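Side-chain contact in N-alpha-acetyltransferase 30 (Saccharomyces cerevisiae, PDB 6YGA), which acetylates the N-terminal methionine of substrate proteins, using acetyl-CoA, as the catalytic subunit of the NatC complex: residues K98-A103 against E131-I136. Sequence-based numbering, arbitrary orientation.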
ATOM      1  N   LYS A  98      -0.308  -4.239  31.516  1.00 57.81           N
ATOM      2  CA  LYS A  98       0.784  -4.195  32.480  1.00 59.43           C
ATOM      3  C   LYS A  98       2.097  -4.646  31.849  1.00 53.91           C
ATOM      4  O   LYS A  98       3.165  -4.122  32.183  1.00 52.37           O
ATOM      5  CB  LYS A  98       0.445  -5.053  33.697  1.00 67.13           C
ATOM      6  CG  LYS A  98       1.236  -4.681  34.935  1.00 74.47           C
ATOM      7  CD  LYS A  98       0.983  -3.232  35.316  1.00 79.32           C
ATOM      8  CE  LYS A  98       1.836  -2.812  36.499  1.00 82.39           C
ATOM      9  NZ  LYS A  98       1.461  -1.457  36.985  1.00 84.39           N
ATOM     10  N   LEU A  99       2.038  -5.617  30.933  1.00 52.01           N
ATOM     11  CA  LEU A  99       3.246  -6.057  30.245  1.00 49.44           C
ATOM     12  C   LEU A  99       3.803  -4.957  29.349  1.00 47.79           C
ATOM     13  O   LEU A  99       5.022  -4.772  29.268  1.00 45.87           O
ATOM     14  CB  LEU A  99       2.960  -7.320  29.434  1.00 47.16           C
ATOM     15  CG  LEU A  99       2.907  -8.641  30.205  1.00 48.98           C
ATOM     16  CD1 LEU A  99       2.258  -9.727  29.364  1.00 48.16           C
ATOM     17  CD2 LEU A  99       4.305  -9.061  30.622  1.00 50.09           C
ATOM     18  N   VAL A 100       2.927  -4.221  28.663  1.00 46.84           N
ATOM     19  CA  VAL A 100       3.388  -3.104  27.845  1.00 44.44           C
ATOM     20  C   VAL A 100       4.007  -2.028  28.725  1.00 46.87           C
ATOM     21  O   VAL A 100       5.062  -1.470  28.400  1.00 46.23           O
ATOM     22  CB  VAL A 100       2.232  -2.549  26.992  1.00 43.28           C
ATOM     23  CG1 VAL A 100       2.684  -1.326  26.215  1.00 42.05           C
ATOM     24  CG2 VAL A 100       1.715  -3.610  26.037  1.00 42.04           C
ATOM     25  N   GLU A 101       3.378  -1.741  29.867  1.00 48.51           N
ATOM     26  CA  GLU A 101       3.880  -0.688  30.746  1.00 50.66           C
ATOM     27  C   GLU A 101       5.252  -1.035  31.310  1.00 50.36           C
ATOM     28  O   GLU A 101       6.130  -0.169  31.393  1.00 49.68           O
ATOM     29  CB  GLU A 101       2.886  -0.429  31.879  1.00 54.78           C
ATOM     30  CG  GLU A 101       1.634   0.323  31.450  1.00 58.40           C
ATOM     31  CD  GLU A 101       0.660   0.545  32.595  1.00 62.34           C
ATOM     32  OE1 GLU A 101       0.717  -0.215  33.583  1.00 62.78           O
ATOM     33  OE2 GLU A 101      -0.161   1.483  32.508  1.00 63.79           O
ATOM     34  N   ILE A 102       5.457  -2.294  31.705  1.00 50.08           N
ATOM     35  CA  ILE A 102       6.746  -2.658  32.285  1.00 50.60           C
ATOM     36  C   ILE A 102       7.825  -2.716  31.209  1.00 46.81           C
ATOM     37  O   ILE A 102       8.996  -2.431  31.483  1.00 48.81           O
ATOM     38  CB  ILE A 102       6.631  -3.982  33.066  1.00 55.41           C
ATOM     39  CG1 ILE A 102       7.916  -4.259  33.847  1.00 57.66           C
ATOM     40  CG2 ILE A 102       6.322  -5.143  32.137  1.00 56.71           C
ATOM     41  CD1 ILE A 102       7.823  -5.454  34.758  1.00 60.59           C
ATOM     42  N   ALA A 103       7.455  -3.053  29.970  1.00 42.93           N
ATOM     43  CA  ALA A 103       8.433  -3.080  28.886  1.00 40.14           C
ATOM     44  C   ALA A 103       8.829  -1.669  28.465  1.00 41.35           C
ATOM     45  O   ALA A 103      10.015  -1.386  28.262  1.00 41.91           O
ATOM     46  CB  ALA A 103       7.878  -3.860  27.696  1.00 35.36           C
ATOM     47  N   GLU A 131      -3.063   3.597  22.123  1.00 45.45           N
ATOM     48  CA  GLU A 131      -3.359   5.022  22.015  1.00 47.46           C
ATOM     49  C   GLU A 131      -3.727   5.619  23.367  1.00 48.69           C
ATOM     50  O   GLU A 131      -3.503   6.813  23.599  1.00 46.99           O
ATOM     51  CB  GLU A 131      -4.471   5.251  20.992  1.00 48.82           C
ATOM     52  CG  GLU A 131      -4.057   4.899  19.569  1.00 50.55           C
ATOM     53  CD  GLU A 131      -5.237   4.698  18.640  1.00 54.51           C
ATOM     54  OE1 GLU A 131      -6.386   4.951  19.059  1.00 56.63           O
ATOM     55  OE2 GLU A 131      -5.011   4.280  17.485  1.00 54.82           O
ATOM     56  N   GLY A 132      -4.273   4.808  24.276  1.00 50.04           N
ATOM     57  CA  GLY A 132      -4.523   5.272  25.628  1.00 50.49           C
ATOM     58  C   GLY A 132      -3.265   5.592  26.411  1.00 50.65           C
ATOM     59  O   GLY A 132      -3.343   6.294  27.425  1.00 50.22           O
HETATM   60  N   MSE A 133      -2.112   5.101  25.964  1.00 49.81           N
HETATM   61  CA  MSE A 133      -0.846   5.344  26.657  1.00 52.12           C
HETATM   62  C   MSE A 133      -0.098   6.519  26.039  1.00 48.41           C
HETATM   63  O   MSE A 133       0.942   6.942  26.546  1.00 49.25           O
HETATM   64  CB  MSE A 133       0.035   4.096  26.631  1.00 57.83           C
HETATM   65  CG  MSE A 133      -0.615   2.871  27.235  1.00 67.89           C
HETATM   66 SE   MSE A 133       0.569   1.330  27.179  0.84 73.86          SE
HETATM   67  CE  MSE A 133       2.046   2.039  28.226  1.00 72.64           C
ATOM     68  N   GLY A 134      -0.631   7.040  24.937  1.00 44.75           N
ATOM     69  CA  GLY A 134      -0.059   8.188  24.266  1.00 43.17           C
ATOM     70  C   GLY A 134       0.409   7.919  22.858  1.00 41.45           C
ATOM     71  O   GLY A 134       0.835   8.860  22.177  1.00 40.45           O
ATOM     72  N   PHE A 135       0.362   6.667  22.408  1.00 40.90           N
ATOM     73  CA  PHE A 135       0.713   6.349  21.033  1.00 39.23           C
ATOM     74  C   PHE A 135      -0.203   7.092  20.069  1.00 40.16           C
ATOM     75  O   PHE A 135      -1.391   7.293  20.343  1.00 42.88           O
ATOM     76  CB  PHE A 135       0.600   4.843  20.788  1.00 40.51           C
ATOM     77  CG  PHE A 135       1.772   4.042  21.288  1.00 40.52           C
ATOM     78  CD1 PHE A 135       1.825   3.608  22.604  1.00 41.26           C
ATOM     79  CD2 PHE A 135       2.806   3.697  20.431  1.00 39.41           C
ATOM     80  CE1 PHE A 135       2.896   2.860  23.062  1.00 42.58           C
ATOM     81  CE2 PHE A 135       3.884   2.948  20.882  1.00 41.19           C
ATOM     82  CZ  PHE A 135       3.927   2.528  22.199  1.00 42.48           C
ATOM     83  N   ILE A 136       0.359   7.506  18.936  1.00 36.43           N
ATOM     84  CA  ILE A 136      -0.419   8.059  17.838  1.00 36.25           C
ATOM     85  C   ILE A 136      -0.016   7.344  16.558  1.00 36.59           C
ATOM     86  O   ILE A 136       1.091   6.816  16.431  1.00 35.47           O
ATOM     87  CB  ILE A 136      -0.245   9.587  17.684  1.00 35.80           C
ATOM     88  CG1 ILE A 136       1.231   9.954  17.519  1.00 32.98           C
ATOM     89  CG2 ILE A 136      -0.866  10.318  18.868  1.00 33.83           C
ATOM     90  CD1 ILE A 136       1.467  11.436  17.295  1.00 32.21           C
TER
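M133 of segment 131-136, at the C-terminal end of helix 124-131, lies against V100 and E101 of helix 95-109. The contact is apolar and rests on this one long side chain, deposited as selenomethionine. Its SE atom sits 3.5 Å from V100 CG1. The chain runs extended to selenium and then bends (chi3 60°). The bend carries the terminal methyl along the helix surface, where M133 CE comes 3.7 Å from E101 CG. M133 CE is also 4.0 Å from V100 CG1. V100 offers the methyl that stands anti to its backbone N (chi1 176°). E101 takes part through its aliphatic stem. Its carboxylate lies beyond the touching CG, and OE1 makes a long salt bridge with K98 NZ at 3.7 Å. The backbones stay apart, with 8.7 Å between E101 CA and M133 CA.

Backbone bonds shape the turn around M133. E131 to G134 form a type I turn, closed by G134 N to E131 O at 3.2 Å. G134 has positive phi (118°) and ends the helix in a Schellman motif. F135 follows and packs on L154 and L156 of strand 151-157.

V100 also touches I65 of strand 61-72, so the helix side of the contact is backed by the sheet. F578 of the N-alpha-acetyltransferase 35 chain packs on both E101 and M133, which places the contact at the subunit interface. The arrangement belongs to the GNAT fold: a helix lying on the mixed sheet meets the capped C-terminal end of the next helix, just before the chain enters strand 136-141.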